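Local coordinates for protein benzoate transport porin BenP (PDB 5DL8) that probably forms an outer-membrane beta-barrel channel of the OprD porin family, thought to let small solutes such as benzoate cross the outer membrane, at residues Leu373-Asp385 / Phe394-Lys406. Numbering follows the deposited sequence.
Sequences LLKGFALQYIRID and FGEDRLFVNYTKK
The last beta hairpin of the OprD-family porin barrel pairs strand 377-388 with the C-terminal strand 394-406, which in turn closes the barrel against strand 25-39. Backbone hydrogen bonds link the antiparallel strands from Gly376 and Thr404 to Ile384 and Glu396. Transmembrane barrels characteristically separate an apolar outer surface from a more polar lumen, and the middle of the hairpin follows this pattern. On the outward face Leu379 CD2 lies 3.9 Å from Val401 CG2, close to a bound detergent molecule. Further along, Tyr403 CD1 sits over the centre of the Phe377 ring, 3.5 Å from CE2, with the two ring planes 48° apart. The opposite face carries Gln380, whose OE1 approaches Phe400 CD2 at 3.3 Å and, through a water, reaches Asn402 ND2, while its NE2 bonds to Asn366 of the preceding strand. There too Ile384 CD1 rests on one face of the Arg398 guanidinium, 3.4 Å from NH2, while Glu396 OE2 accepts a hydrogen bond from Arg398 NE at that group's edge, as part of a salt bridge, and OE1 pairs with Arg37. Near the calcium-binding end, the outward face turns polar: a bend at chi2 (71°) lets Arg383 grip Asp385 side-on, with NE to OD2 and NH2 to OD1, in a salt bridge. Asp397 OD1 joins this network with two donors, Tyr381 OH at 2.7 Å on its anti side and Arg383 NH1 at 3.0 Å from above the carboxylate plane.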
loop_
_atom_site.group_PDB
_atom_site.type_symbol
_atom_site.label_atom_id
_atom_site.label_comp_id
_atom_site.label_asym_id
_atom_site.label_seq_id
_atom_site.Cartn_x
_atom_site.Cartn_y
_atom_site.Cartn_z
ATOM N N LEU A 373 18.549 -24.806 -6.634
ATOM C CA LEU A 373 18.924 -24.803 -5.195
ATOM C C LEU A 373 18.363 -23.613 -4.415
ATOM O O LEU A 373 17.967 -23.807 -3.302
ATOM C CB LEU A 373 20.420 -24.776 -5.027
ATOM C CG LEU A 373 21.009 -24.772 -3.614
ATOM C CD1 LEU A 373 20.623 -26.065 -2.942
ATOM C CD2 LEU A 373 22.538 -24.687 -3.578
ATOM N N LEU A 374 18.301 -22.445 -5.050
ATOM C CA LEU A 374 17.982 -21.180 -4.499
ATOM C C LEU A 374 16.625 -20.655 -4.895
ATOM O O LEU A 374 16.367 -19.446 -4.739
ATOM C CB LEU A 374 19.057 -20.151 -4.916
ATOM C CG LEU A 374 20.499 -20.371 -4.375
ATOM C CD1 LEU A 374 21.462 -19.338 -4.965
ATOM C CD2 LEU A 374 20.648 -20.378 -2.842
ATOM N N LYS A 375 15.755 -21.562 -5.348
ATOM C CA LYS A 375 14.407 -21.224 -5.727
ATOM C C LYS A 375 13.557 -20.596 -4.584
ATOM O O LYS A 375 13.472 -21.198 -3.547
ATOM C CB LYS A 375 13.694 -22.470 -6.197
ATOM C CG LYS A 375 12.302 -22.217 -6.794
ATOM C CD LYS A 375 12.022 -23.231 -7.939
ATOM C CE LYS A 375 10.587 -23.780 -8.092
ATOM N NZ LYS A 375 9.580 -22.688 -8.062
ATOM N N GLY A 376 12.943 -19.433 -4.860
ATOM C CA GLY A 376 12.208 -18.615 -3.938
ATOM C C GLY A 376 13.034 -17.499 -3.236
ATOM O O GLY A 376 12.482 -16.717 -2.489
ATOM N N PHE A 377 14.383 -17.530 -3.333
ATOM C CA PHE A 377 15.195 -16.402 -2.844
ATOM C C PHE A 377 15.260 -15.275 -3.844
ATOM O O PHE A 377 15.381 -15.526 -5.083
ATOM C CB PHE A 377 16.642 -16.854 -2.536
ATOM C CG PHE A 377 16.736 -17.619 -1.317
ATOM C CD1 PHE A 377 16.743 -16.957 -0.106
ATOM C CD2 PHE A 377 16.728 -18.984 -1.360
ATOM C CE1 PHE A 377 16.773 -17.668 1.074
ATOM C CE2 PHE A 377 16.807 -19.719 -0.239
ATOM C CZ PHE A 377 16.838 -19.072 1.014
ATOM N N ALA A 378 15.278 -14.071 -3.307
ATOM C CA ALA A 378 15.419 -12.835 -4.114
ATOM C C ALA A 378 16.183 -11.799 -3.303
ATOM O O ALA A 378 16.143 -11.852 -2.057
ATOM C CB ALA A 378 14.003 -12.264 -4.530
ATOM N N LEU A 379 16.794 -10.824 -3.994
ATOM C CA LEU A 379 17.337 -9.653 -3.356
ATOM C C LEU A 379 16.611 -8.403 -3.907
ATOM O O LEU A 379 16.241 -8.327 -5.124
ATOM C CB LEU A 379 18.857 -9.446 -3.628
ATOM C CG LEU A 379 19.809 -10.582 -3.425
ATOM C CD1 LEU A 379 21.156 -10.203 -4.094
ATOM C CD2 LEU A 379 19.955 -10.977 -1.997
ATOM N N GLN A 380 16.502 -7.397 -3.046
ATOM C CA GLN A 380 15.965 -6.112 -3.427
ATOM C C GLN A 380 16.692 -5.059 -2.663
ATOM O O GLN A 380 16.878 -5.206 -1.396
ATOM C CB GLN A 380 14.462 -6.025 -3.096
ATOM C CG GLN A 380 13.745 -4.772 -3.655
ATOM C CD GLN A 380 12.328 -4.738 -3.199
ATOM O OE1 GLN A 380 12.021 -4.544 -1.994
ATOM N NE2 GLN A 380 11.438 -5.018 -4.123
ATOM N N TYR A 381 17.094 -4.038 -3.425
ATOM C CA TYR A 381 17.730 -2.828 -2.974
ATOM C C TYR A 381 16.924 -1.583 -3.509
ATOM O O TYR A 381 16.654 -1.426 -4.760
ATOM C CB TYR A 381 19.171 -2.701 -3.483
ATOM C CG TYR A 381 19.842 -1.383 -3.127
ATOM C CD1 TYR A 381 20.027 -1.008 -1.789
ATOM C CD2 TYR A 381 20.182 -0.484 -4.082
ATOM C CE1 TYR A 381 20.588 0.209 -1.423
ATOM C CE2 TYR A 381 20.759 0.758 -3.737
ATOM C CZ TYR A 381 20.949 1.100 -2.383
ATOM O OH TYR A 381 21.490 2.334 -2.001
ATOM N N ILE A 382 16.644 -0.690 -2.560
ATOM C CA ILE A 382 15.940 0.534 -2.772
ATOM C C ILE A 382 16.737 1.706 -2.213
ATOM O O ILE A 382 17.228 1.697 -1.013
ATOM C CB ILE A 382 14.525 0.464 -2.242
ATOM C CG1 ILE A 382 13.720 -0.434 -3.139
ATOM C CG2 ILE A 382 13.812 1.824 -2.422
ATOM C CD1 ILE A 382 12.464 -0.987 -2.526
ATOM N N ARG A 383 16.945 2.695 -3.064
ATOM C CA ARG A 383 17.644 3.917 -2.675
ATOM C C ARG A 383 16.709 5.126 -2.844
ATOM O O ARG A 383 16.229 5.398 -3.970
ATOM C CB ARG A 383 18.974 4.140 -3.475
ATOM C CG ARG A 383 19.660 5.486 -3.289
ATOM C CD ARG A 383 20.252 5.553 -1.889
ATOM N NE ARG A 383 20.734 6.926 -1.563
ATOM C CZ ARG A 383 21.463 7.249 -0.473
ATOM N NH1 ARG A 383 21.850 6.337 0.396
ATOM N NH2 ARG A 383 21.794 8.488 -0.259
ATOM N N ILE A 384 16.478 5.860 -1.754
ATOM C CA ILE A 384 15.698 7.095 -1.772
ATOM C C ILE A 384 16.556 8.284 -1.436
ATOM O O ILE A 384 17.378 8.249 -0.476
ATOM C CB ILE A 384 14.521 6.950 -0.823
ATOM C CG1 ILE A 384 13.551 5.863 -1.377
ATOM C CG2 ILE A 384 13.682 8.258 -0.728
ATOM C CD1 ILE A 384 12.901 5.230 -0.198
ATOM N N ASP A 385 16.506 9.285 -2.277
ATOM C CA ASP A 385 17.068 10.625 -1.979
ATOM C C ASP A 385 15.954 11.698 -2.093
ATOM O O ASP A 385 15.412 11.954 -3.238
ATOM C CB ASP A 385 18.246 11.026 -2.930
ATOM C CG ASP A 385 19.469 10.116 -2.745
ATOM O OD1 ASP A 385 20.314 10.499 -1.865
ATOM O OD2 ASP A 385 19.588 9.062 -3.455
ATOM N N PHE A 394 17.183 13.956 3.179
ATOM C CA PHE A 394 17.710 12.675 3.593
ATOM C C PHE A 394 18.054 11.663 2.458
ATOM O O PHE A 394 17.602 11.772 1.311
ATOM C CB PHE A 394 16.755 12.062 4.612
ATOM C CG PHE A 394 15.454 11.569 4.013
ATOM C CD1 PHE A 394 15.391 10.343 3.347
ATOM C CD2 PHE A 394 14.305 12.283 4.189
ATOM C CE1 PHE A 394 14.211 9.861 2.834
ATOM C CE2 PHE A 394 13.104 11.818 3.670
ATOM C CZ PHE A 394 13.053 10.605 2.981
ATOM N N GLY A 395 18.861 10.689 2.824
ATOM C CA GLY A 395 19.166 9.496 1.986
ATOM C C GLY A 395 18.805 8.240 2.744
ATOM O O GLY A 395 19.225 8.069 3.863
ATOM N N GLU A 396 18.042 7.370 2.113
ATOM C CA GLU A 396 17.556 6.162 2.684
ATOM C C GLU A 396 17.936 4.976 1.839
ATOM O O GLU A 396 17.586 4.967 0.611
ATOM C CB GLU A 396 16.057 6.164 2.852
ATOM C CG GLU A 396 15.470 4.909 3.484
ATOM C CD GLU A 396 13.951 5.007 3.832
ATOM O OE1 GLU A 396 13.413 6.113 3.862
ATOM O OE2 GLU A 396 13.249 3.994 3.995
ATOM N N ASP A 397 18.552 3.964 2.516
ATOM C CA ASP A 397 18.814 2.660 1.959
ATOM C C ASP A 397 17.897 1.587 2.535
ATOM O O ASP A 397 17.656 1.511 3.728
ATOM C CB ASP A 397 20.287 2.251 2.204
ATOM C CG ASP A 397 21.249 3.229 1.669
ATOM O OD1 ASP A 397 21.429 3.375 0.476
ATOM O OD2 ASP A 397 21.865 3.883 2.427
ATOM N N ARG A 398 17.400 0.715 1.670
ATOM C CA ARG A 398 16.630 -0.451 2.073
ATOM C C ARG A 398 17.153 -1.633 1.306
ATOM O O ARG A 398 17.252 -1.541 0.038
ATOM C CB ARG A 398 15.162 -0.288 1.780
ATOM C CG ARG A 398 14.492 1.010 2.320
ATOM C CD ARG A 398 12.984 0.914 2.179
ATOM N NE ARG A 398 12.314 2.179 2.392
ATOM C CZ ARG A 398 11.230 2.657 1.722
ATOM N NH1 ARG A 398 10.504 1.974 0.747
ATOM N NH2 ARG A 398 10.814 3.857 2.069
ATOM N N LEU A 399 17.485 -2.689 2.056
ATOM C CA LEU A 399 18.111 -3.894 1.514
ATOM C C LEU A 399 17.428 -5.090 2.085
ATOM O O LEU A 399 17.226 -5.205 3.335
ATOM C CB LEU A 399 19.629 -3.970 1.852
ATOM C CG LEU A 399 20.483 -5.095 1.146
ATOM C CD1 LEU A 399 20.562 -5.035 -0.420
ATOM C CD2 LEU A 399 21.906 -5.144 1.682
ATOM N N PHE A 400 16.952 -5.949 1.192
ATOM C CA PHE A 400 16.073 -7.051 1.600
ATOM C C PHE A 400 16.611 -8.331 1.015
ATOM O O PHE A 400 16.995 -8.346 -0.192
ATOM C CB PHE A 400 14.649 -6.868 1.099
ATOM C CG PHE A 400 13.920 -5.632 1.661
ATOM C CD1 PHE A 400 13.456 -5.601 2.933
ATOM C CD2 PHE A 400 13.665 -4.514 0.846
ATOM C CE1 PHE A 400 12.813 -4.476 3.438
ATOM C CE2 PHE A 400 12.971 -3.380 1.292
ATOM C CZ PHE A 400 12.534 -3.360 2.603
ATOM N N VAL A 401 16.620 -9.397 1.826
ATOM C CA VAL A 401 16.766 -10.718 1.312
ATOM C C VAL A 401 15.488 -11.432 1.648
ATOM O O VAL A 401 15.196 -11.649 2.811
ATOM C CB VAL A 401 17.920 -11.501 1.938
ATOM C CG1 VAL A 401 18.049 -12.916 1.302
ATOM C CG2 VAL A 401 19.233 -10.724 1.840
ATOM N N ASN A 402 14.754 -11.809 0.615
ATOM C CA ASN A 402 13.407 -12.371 0.672
ATOM C C ASN A 402 13.423 -13.818 0.283
ATOM O O ASN A 402 14.119 -14.205 -0.703
ATOM C CB ASN A 402 12.494 -11.610 -0.306
ATOM C CG ASN A 402 12.101 -10.193 0.224
ATOM O OD1 ASN A 402 11.760 -10.062 1.428
ATOM N ND2 ASN A 402 12.169 -9.161 -0.613
ATOM N N TYR A 403 12.627 -14.601 0.986
ATOM C CA TYR A 403 12.364 -15.982 0.592
ATOM C C TYR A 403 10.873 -16.197 0.628
ATOM O O TYR A 403 10.232 -15.783 1.570
ATOM C CB TYR A 403 12.986 -16.978 1.527
ATOM C CG TYR A 403 12.660 -18.397 1.138
ATOM C CD1 TYR A 403 13.372 -19.079 0.127
ATOM C CD2 TYR A 403 11.721 -19.114 1.828
ATOM C CE1 TYR A 403 13.088 -20.409 -0.210
ATOM C CE2 TYR A 403 11.475 -20.430 1.549
ATOM C CZ TYR A 403 12.114 -21.046 0.501
ATOM O OH TYR A 403 11.799 -22.332 0.312
ATOM N N THR A 404 10.356 -16.830 -0.415
ATOM C CA THR A 404 8.905 -17.076 -0.631
ATOM C C THR A 404 8.711 -18.522 -1.070
ATOM O O THR A 404 9.383 -18.991 -1.964
ATOM C CB THR A 404 8.320 -16.055 -1.580
ATOM O OG1 THR A 404 8.452 -14.791 -0.967
ATOM C CG2 THR A 404 6.836 -16.316 -1.851
ATOM N N LYS A 405 7.873 -19.258 -0.381
ATOM C CA LYS A 405 7.509 -20.567 -0.884
ATOM C C LYS A 405 5.993 -20.789 -0.756
ATOM O O LYS A 405 5.387 -20.564 0.320
ATOM C CB LYS A 405 8.229 -21.652 -0.170
ATOM C CG LYS A 405 7.874 -22.967 -0.863
ATOM C CD LYS A 405 8.782 -24.104 -0.487
ATOM C CE LYS A 405 8.309 -24.812 0.770
ATOM N NZ LYS A 405 8.930 -26.162 0.712
ATOM N N LYS A 406 5.418 -21.219 -1.881
ATOM C CA LYS A 406 3.968 -21.273 -2.107
ATOM C C LYS A 406 3.679 -22.735 -2.372
ATOM O O LYS A 406 4.456 -23.421 -3.052
ATOM C CB LYS A 406 3.642 -20.455 -3.294
ATOM C CG LYS A 406 2.683 -19.360 -3.008
ATOM C CD LYS A 406 2.258 -18.662 -4.285
ATOM C CE LYS A 406 3.351 -17.705 -4.736
ATOM N NZ LYS A 406 2.981 -16.314 -4.320
HETATM O O HOH W 1 10.978 -6.440 -0.162
#